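PDB 6AKZ: GlcNAc Inducible Gene 2, GIG2, which probably acts as an iron-dependent oxygenase of the DUF1479 family, holding a ferric ion in a cupin-type fold, its substrate not established. Local coordinates for residues Leu15-Leu26 with Ile198-Ser207. Numbering follows the deposited sequence.
Sequences LDFRFTGIKQRL and IERWEDIMYS
Arg18 and Arg25, two turns apart on the N-terminal helix 18-26, both reach the short helix 199-202 in a helix-helix contact of this cupin-clan protein, whose chain runs on from the iron ligands His192 and Asp194. Arg18 forms a salt bridge, NH1 standing 2.8 Å from Glu202 OE2 in a nearly straight bond (168°). The oxygen lies in the guanidinium plane, but the nitrogen comes from above the carboxylate plane. Phe19 CE2 covers one face of that guanidinium, and Tyr237 OH holds the other carboxylate oxygen, OE1, so both oxygens of Glu202 are engaged.

Arg25 instead meets the C-terminal end of helix 199-202. With CG turned away from the backbone N (chi1 -160°) and a bend at chi3 (81°), its chain arrives where NH2 hydrogen-bonds Trp201 O (2.9 Å) and NH1 hydrogen-bonds Glu202 O (3.2 Å), both oxygens tilted from the guanidinium plane. The carbonyls at this helix end, where the dipole is negative, probably favour the positive charge. Ile204 CD1 sits over the centre of one guanidinium face, 3.4 Å above it.

Apolar contacts run beside the charged groups. Phe19 CE1 packs 3.6 Å from Ile198 CG1, while Leu15 CD1, lying over the Phe19 ring, meets Ile198 CD1 tip to tip. Ile22 CD1 rests against the aliphatic CG of Glu202. Leu26 straddles two residues: CD1 comes in the ring plane to the edge of Trp201, 3.8 Å from its CD1, and CD2 touches Ser207 CB; Phe214 of helix 211-214 packs against both Leu26 and Trp201. Trp201 NE1 bonds to Met286 O, tying helix 199-202 to the end of helix 278-287. A weak, bent bond completes the grip of Arg25, NH2 to Ser207 OG at 3.0 Å.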
ATOM      1  N   LEU A  15     -20.839 -14.038   6.579  1.00 35.79           N
ATOM      2  CA  LEU A  15     -21.300 -12.819   5.905  1.00 35.81           C
ATOM      3  C   LEU A  15     -22.671 -13.164   5.306  1.00 39.39           C
ATOM      4  O   LEU A  15     -23.126 -14.285   5.451  1.00 35.39           O
ATOM      5  CB  LEU A  15     -20.313 -12.407   4.786  1.00 34.72           C
ATOM      6  CG  LEU A  15     -18.869 -12.041   5.225  1.00 30.71           C
ATOM      7  CD1 LEU A  15     -18.024 -11.805   3.981  1.00 32.19           C
ATOM      8  CD2 LEU A  15     -18.879 -10.795   6.084  1.00 31.85           C
ATOM      9  N   ASP A  16     -23.291 -12.249   4.571  1.00 41.41           N
ATOM     10  CA  ASP A  16     -24.451 -12.635   3.716  1.00 43.05           C
ATOM     11  C   ASP A  16     -24.175 -13.874   2.820  1.00 42.45           C
ATOM     12  O   ASP A  16     -23.017 -14.069   2.403  1.00 32.74           O
ATOM     13  CB  ASP A  16     -24.871 -11.447   2.861  1.00 47.40           C
ATOM     14  CG  ASP A  16     -26.102 -11.748   2.033  1.00 53.53           C
ATOM     15  OD1 ASP A  16     -25.971 -12.337   0.922  1.00 48.43           O
ATOM     16  OD2 ASP A  16     -27.199 -11.408   2.529  1.00 60.72           O
ATOM     17  N   PHE A  17     -25.195 -14.728   2.518  1.00 37.56           N
ATOM     18  CA  PHE A  17     -24.925 -16.020   1.764  1.00 33.18           C
ATOM     19  C   PHE A  17     -24.563 -15.828   0.278  1.00 28.94           C
ATOM     20  O   PHE A  17     -24.055 -16.755  -0.405  1.00 29.18           O
ATOM     21  CB  PHE A  17     -26.074 -17.063   1.913  1.00 38.95           C
ATOM     22  CG  PHE A  17     -27.250 -16.817   0.967  1.00 38.47           C
ATOM     23  CD1 PHE A  17     -28.231 -15.889   1.273  1.00 37.83           C
ATOM     24  CD2 PHE A  17     -27.293 -17.441  -0.272  1.00 37.74           C
ATOM     25  CE1 PHE A  17     -29.278 -15.651   0.385  1.00 38.24           C
ATOM     26  CE2 PHE A  17     -28.326 -17.182  -1.173  1.00 35.98           C
ATOM     27  CZ  PHE A  17     -29.327 -16.305  -0.833  1.00 33.63           C
ATOM     28  N   ARG A  18     -24.776 -14.614  -0.247  1.00 34.80           N
ATOM     29  CA  ARG A  18     -24.176 -14.255  -1.559  1.00 34.47           C
ATOM     30  C   ARG A  18     -22.695 -14.568  -1.667  1.00 33.44           C
ATOM     31  O   ARG A  18     -22.228 -14.947  -2.758  1.00 33.60           O
ATOM     32  CB  ARG A  18     -24.449 -12.792  -1.965  1.00 36.62           C
ATOM     33  CG  ARG A  18     -23.670 -11.692  -1.288  1.00 37.69           C
ATOM     34  CD  ARG A  18     -24.399 -10.377  -1.531  1.00 35.64           C
ATOM     35  NE  ARG A  18     -23.802  -9.295  -0.798  1.00 39.05           N
ATOM     36  CZ  ARG A  18     -22.666  -8.687  -1.159  1.00 39.11           C
ATOM     37  NH1 ARG A  18     -22.014  -9.066  -2.255  1.00 35.18           N
ATOM     38  NH2 ARG A  18     -22.170  -7.710  -0.411  1.00 40.07           N
ATOM     39  N   PHE A  19     -21.992 -14.543  -0.530  1.00 31.89           N
ATOM     40  CA  PHE A  19     -20.544 -14.786  -0.545  1.00 31.09           C
ATOM     41  C   PHE A  19     -20.196 -16.201  -0.899  1.00 32.73           C
ATOM     42  O   PHE A  19     -19.084 -16.525  -1.342  1.00 32.73           O
ATOM     43  CB  PHE A  19     -19.917 -14.232   0.740  1.00 31.23           C
ATOM     44  CG  PHE A  19     -19.813 -12.707   0.736  1.00 32.97           C
ATOM     45  CD1 PHE A  19     -18.774 -12.073   0.035  1.00 32.32           C
ATOM     46  CD2 PHE A  19     -20.745 -11.918   1.369  1.00 32.45           C
ATOM     47  CE1 PHE A  19     -18.720 -10.685  -0.038  1.00 30.33           C
ATOM     48  CE2 PHE A  19     -20.682 -10.529   1.336  1.00 31.07           C
ATOM     49  CZ  PHE A  19     -19.644  -9.914   0.653  1.00 33.64           C
ATOM     50  N   THR A  20     -21.176 -17.101  -0.744  1.00 33.76           N
ATOM     51  CA  THR A  20     -21.005 -18.451  -1.228  1.00 33.26           C
ATOM     52  C   THR A  20     -20.809 -18.538  -2.732  1.00 29.75           C
ATOM     53  O   THR A  20     -19.995 -19.340  -3.222  1.00 31.21           O
ATOM     54  CB  THR A  20     -22.176 -19.329  -0.711  1.00 37.49           C
ATOM     55  OG1 THR A  20     -22.091 -19.339   0.732  1.00 34.81           O
ATOM     56  CG2 THR A  20     -22.107 -20.724  -1.285  1.00 40.17           C
ATOM     57  N   GLY A  21     -21.536 -17.713  -3.465  1.00 31.41           N
ATOM     58  CA  GLY A  21     -21.460 -17.688  -4.914  1.00 29.65           C
ATOM     59  C   GLY A  21     -20.160 -17.029  -5.359  1.00 29.06           C
ATOM     60  O   GLY A  21     -19.627 -17.430  -6.358  1.00 27.70           O
ATOM     61  N   ILE A  22     -19.643 -16.096  -4.544  1.00 31.88           N
ATOM     62  CA  ILE A  22     -18.260 -15.563  -4.711  1.00 27.77           C
ATOM     63  C   ILE A  22     -17.243 -16.729  -4.658  1.00 25.58           C
ATOM     64  O   ILE A  22     -16.410 -16.882  -5.531  1.00 22.89           O
ATOM     65  CB  ILE A  22     -17.879 -14.534  -3.651  1.00 31.74           C
ATOM     66  CG1 ILE A  22     -18.871 -13.346  -3.540  1.00 32.28           C
ATOM     67  CG2 ILE A  22     -16.455 -14.044  -3.881  1.00 34.51           C
ATOM     68  CD1 ILE A  22     -19.058 -12.516  -4.755  1.00 35.95           C
ATOM     69  N   LYS A  23     -17.348 -17.602  -3.660  1.00 25.36           N
ATOM     70  CA  LYS A  23     -16.439 -18.728  -3.605  1.00 24.76           C
ATOM     71  C   LYS A  23     -16.539 -19.610  -4.820  1.00 27.84           C
ATOM     72  O   LYS A  23     -15.549 -20.067  -5.362  1.00 28.23           O
ATOM     73  CB  LYS A  23     -16.654 -19.556  -2.328  1.00 22.42           C
ATOM     74  CG  LYS A  23     -16.391 -18.853  -1.023  1.00 24.94           C
ATOM     75  CD  LYS A  23     -16.486 -19.853   0.121  1.00 25.04           C
ATOM     76  CE  LYS A  23     -15.866 -19.335   1.392  1.00 28.25           C
ATOM     77  NZ  LYS A  23     -15.793 -20.479   2.395  1.00 32.83           N
ATOM     78  N   GLN A  24     -17.757 -19.857  -5.303  1.00 34.02           N
ATOM     79  CA  GLN A  24     -17.878 -20.713  -6.479  1.00 35.20           C
ATOM     80  C   GLN A  24     -17.476 -20.042  -7.765  1.00 32.78           C
ATOM     81  O   GLN A  24     -17.037 -20.749  -8.668  1.00 30.64           O
ATOM     82  CB  GLN A  24     -19.233 -21.400  -6.557  1.00 38.87           C
ATOM     83  CG  GLN A  24     -19.355 -22.490  -5.488  1.00 42.27           C
ATOM     84  CD  GLN A  24     -20.726 -22.574  -4.874  1.00 47.49           C
ATOM     85  OE1 GLN A  24     -21.692 -21.967  -5.359  1.00 58.09           O
ATOM     86  NE2 GLN A  24     -20.824 -23.319  -3.789  1.00 47.85           N
ATOM     87  N   ARG A  25     -17.523 -18.710  -7.813  1.00 29.31           N
ATOM     88  CA  ARG A  25     -16.876 -17.955  -8.915  1.00 29.32           C
ATOM     89  C   ARG A  25     -15.362 -18.078  -8.947  1.00 27.18           C
ATOM     90  O   ARG A  25     -14.758 -18.227 -10.006  1.00 26.10           O
ATOM     91  CB  ARG A  25     -17.244 -16.469  -8.861  1.00 33.21           C
ATOM     92  CG  ARG A  25     -17.040 -15.725 -10.181  1.00 33.44           C
ATOM     93  CD  ARG A  25     -17.217 -14.233  -9.975  1.00 34.24           C
ATOM     94  NE  ARG A  25     -15.970 -13.744  -9.423  1.00 39.88           N
ATOM     95  CZ  ARG A  25     -15.816 -12.863  -8.430  1.00 37.03           C
ATOM     96  NH1 ARG A  25     -16.837 -12.315  -7.810  1.00 33.43           N
ATOM     97  NH2 ARG A  25     -14.574 -12.533  -8.061  1.00 34.09           N
ATOM     98  N   LEU A  26     -14.748 -18.021  -7.776  1.00 27.04           N
ATOM     99  CA  LEU A  26     -13.274 -17.980  -7.655  1.00 22.79           C
ATOM    100  C   LEU A  26     -12.516 -19.283  -7.959  1.00 24.89           C
ATOM    101  O   LEU A  26     -11.514 -19.292  -8.607  1.00 22.61           O
ATOM    102  CB  LEU A  26     -12.941 -17.470  -6.255  1.00 21.70           C
ATOM    103  CG  LEU A  26     -13.352 -16.025  -5.953  1.00 24.15           C
ATOM    104  CD1 LEU A  26     -13.178 -15.681  -4.490  1.00 25.17           C
ATOM    105  CD2 LEU A  26     -12.560 -15.019  -6.811  1.00 23.06           C
ATOM    106  N   ILE A 198     -12.727  -6.814   1.672  1.00 18.87           N
ATOM    107  CA  ILE A 198     -13.289  -7.971   0.956  1.00 20.04           C
ATOM    108  C   ILE A 198     -13.022  -7.953  -0.591  1.00 15.97           C
ATOM    109  O   ILE A 198     -13.137  -8.980  -1.209  1.00 17.49           O
ATOM    110  CB  ILE A 198     -14.842  -8.090   1.201  1.00 23.84           C
ATOM    111  CG1 ILE A 198     -15.432  -9.441   0.796  1.00 24.83           C
ATOM    112  CG2 ILE A 198     -15.606  -7.027   0.393  1.00 22.42           C
ATOM    113  CD1 ILE A 198     -15.065 -10.638   1.607  1.00 26.88           C
ATOM    114  N   GLU A 199     -12.717  -6.786  -1.147  1.00 16.58           N
ATOM    115  CA  GLU A 199     -12.502  -6.608  -2.588  1.00 15.71           C
ATOM    116  C   GLU A 199     -11.601  -7.600  -3.336  1.00 15.04           C
ATOM    117  O   GLU A 199     -11.876  -7.936  -4.488  1.00 16.65           O
ATOM    118  CB  GLU A 199     -12.021  -5.179  -2.867  1.00 17.11           C
ATOM    119  CG  GLU A 199     -13.139  -4.151  -2.941  1.00 17.49           C
ATOM    120  CD  GLU A 199     -13.760  -3.870  -1.587  1.00 19.68           C
ATOM    121  OE1 GLU A 199     -13.283  -4.439  -0.582  1.00 19.30           O
ATOM    122  OE2 GLU A 199     -14.725  -3.079  -1.528  1.00 18.33           O
ATOM    123  N   ARG A 200     -10.528  -8.053  -2.699  1.00 12.84           N
ATOM    124  CA  ARG A 200      -9.582  -8.964  -3.346  1.00 13.77           C
ATOM    125  C   ARG A 200     -10.288 -10.214  -3.852  1.00 15.01           C
ATOM    126  O   ARG A 200      -9.889 -10.753  -4.781  1.00 17.64           O
ATOM    127  CB  ARG A 200      -8.454  -9.352  -2.426  1.00 13.07           C
ATOM    128  CG  ARG A 200      -7.536  -8.197  -2.058  1.00 13.33           C
ATOM    129  CD  ARG A 200      -6.322  -8.638  -1.247  1.00 13.22           C
ATOM    130  NE  ARG A 200      -5.334  -7.630  -0.957  1.00 13.37           N
ATOM    131  CZ  ARG A 200      -5.471  -6.622  -0.113  1.00 13.65           C
ATOM    132  NH1 ARG A 200      -6.566  -6.434   0.559  1.00 13.79           N
ATOM    133  NH2 ARG A 200      -4.474  -5.785   0.071  1.00 12.73           N
ATOM    134  N   TRP A 201     -11.300 -10.638  -3.125  1.00 16.32           N
ATOM    135  CA  TRP A 201     -12.174 -11.714  -3.491  1.00 16.71           C
ATOM    136  C   TRP A 201     -13.396 -11.294  -4.284  1.00 15.35           C
ATOM    137  O   TRP A 201     -13.669 -11.925  -5.330  1.00 19.51           O
ATOM    138  CB  TRP A 201     -12.624 -12.430  -2.251  1.00 18.04           C
ATOM    139  CG  TRP A 201     -11.568 -13.113  -1.440  1.00 17.43           C
ATOM    140  CD1 TRP A 201     -11.034 -14.340  -1.658  1.00 16.96           C
ATOM    141  CD2 TRP A 201     -10.958 -12.608  -0.280  1.00 14.96           C
ATOM    142  NE1 TRP A 201     -10.132 -14.639  -0.666  1.00 16.33           N
ATOM    143  CE2 TRP A 201     -10.100 -13.593   0.204  1.00 16.06           C
ATOM    144  CE3 TRP A 201     -11.122 -11.441   0.452  1.00 16.95           C
ATOM    145  CZ2 TRP A 201      -9.351 -13.411   1.363  1.00 15.62           C
ATOM    146  CZ3 TRP A 201     -10.431 -11.290   1.616  1.00 17.28           C
ATOM    147  CH2 TRP A 201      -9.557 -12.246   2.044  1.00 17.57           C
ATOM    148  N   GLU A 202     -14.070 -10.254  -3.869  1.00 17.47           N
ATOM    149  CA  GLU A 202     -15.331  -9.871  -4.457  1.00 21.54           C
ATOM    150  C   GLU A 202     -15.272  -9.171  -5.794  1.00 23.87           C
ATOM    151  O   GLU A 202     -16.143  -9.412  -6.624  1.00 20.69           O
ATOM    152  CB  GLU A 202     -16.110  -8.964  -3.527  1.00 23.98           C
ATOM    153  CG  GLU A 202     -17.599  -8.892  -3.896  1.00 27.12           C
ATOM    154  CD  GLU A 202     -18.419  -7.998  -3.015  1.00 27.01           C
ATOM    155  OE1 GLU A 202     -17.890  -7.386  -2.037  1.00 22.39           O
ATOM    156  OE2 GLU A 202     -19.644  -7.919  -3.337  1.00 28.33           O
ATOM    157  N   ASP A 203     -14.345  -8.236  -5.974  1.00 18.92           N
ATOM    158  CA  ASP A 203     -14.260  -7.555  -7.255  1.00 18.23           C
ATOM    159  C   ASP A 203     -13.745  -8.473  -8.347  1.00 19.11           C
ATOM    160  O   ASP A 203     -12.842  -9.324  -8.127  1.00 18.57           O
ATOM    161  CB  ASP A 203     -13.377  -6.295  -7.101  1.00 18.60           C
ATOM    162  CG  ASP A 203     -13.236  -5.524  -8.423  1.00 20.24           C
ATOM    163  OD1 ASP A 203     -14.305  -5.103  -8.990  1.00 19.59           O
ATOM    164  OD2 ASP A 203     -12.085  -5.344  -8.905  1.00 20.94           O
ATOM    165  N   ILE A 204     -14.298  -8.343  -9.565  1.00 18.70           N
ATOM    166  CA  ILE A 204     -13.839  -9.156 -10.665  1.00 19.24           C
ATOM    167  C   ILE A 204     -12.362  -8.982 -11.047  1.00 17.99           C
ATOM    168  O   ILE A 204     -11.624  -9.956 -11.112  1.00 18.45           O
ATOM    169  CB  ILE A 204     -14.681  -8.933 -11.944  1.00 25.35           C
ATOM    170  CG1 ILE A 204     -16.148  -9.334 -11.709  1.00 28.41           C
ATOM    171  CG2 ILE A 204     -14.089  -9.719 -13.125  1.00 23.60           C
ATOM    172  CD1 ILE A 204     -16.366 -10.713 -11.187  1.00 26.19           C
ATOM    173  N   MET A 205     -11.964  -7.745 -11.337  1.00 18.91           N
ATOM    174  CA  MET A 205     -10.607  -7.483 -11.792  1.00 18.04           C
ATOM    175  C   MET A 205      -9.625  -7.672 -10.622  1.00 16.65           C
ATOM    176  O   MET A 205      -8.596  -8.284 -10.835  1.00 14.73           O
ATOM    177  CB  MET A 205     -10.489  -6.081 -12.398  1.00 19.22           C
ATOM    178  CG  MET A 205     -11.256  -5.968 -13.708  1.00 19.82           C
ATOM    179  SD  MET A 205     -10.785  -7.200 -14.934  1.00 25.55           S
ATOM    180  CE  MET A 205      -9.027  -6.993 -15.111  1.00 23.91           C
ATOM    181  N   TYR A 206     -10.028  -7.271  -9.413  1.00 14.23           N
ATOM    182  CA  TYR A 206      -9.150  -7.459  -8.232  1.00 14.73           C
ATOM    183  C   TYR A 206      -8.880  -8.918  -8.028  1.00 15.65           C
ATOM    184  O   TYR A 206      -7.728  -9.342  -7.881  1.00 13.41           O
ATOM    185  CB  TYR A 206      -9.718  -6.813  -6.996  1.00 14.10           C
ATOM    186  CG  TYR A 206      -8.730  -6.237  -6.019  1.00 14.37           C
ATOM    187  CD1 TYR A 206      -7.390  -6.678  -5.966  1.00 14.87           C
ATOM    188  CD2 TYR A 206      -9.175  -5.342  -5.073  1.00 13.94           C
ATOM    189  CE1 TYR A 206      -6.534  -6.142  -5.000  1.00 13.45           C
ATOM    190  CE2 TYR A 206      -8.321  -4.835  -4.080  1.00 14.18           C
ATOM    191  CZ  TYR A 206      -7.020  -5.258  -4.060  1.00 14.60           C
ATOM    192  OH  TYR A 206      -6.139  -4.762  -3.100  1.00 14.78           O
ATOM    193  N   SER A 207      -9.925  -9.765  -8.046  1.00 15.06           N
ATOM    194  CA  SER A 207      -9.696 -11.177  -7.907  1.00 15.64           C
ATOM    195  C   SER A 207      -8.910 -11.854  -8.988  1.00 16.04           C
ATOM    196  O   SER A 207      -8.142 -12.831  -8.695  1.00 15.78           O
ATOM    197  CB  SER A 207     -11.089 -11.896  -7.687  1.00 17.32           C
ATOM    198  OG  SER A 207     -11.777 -11.998  -8.920  1.00 18.08           O
TER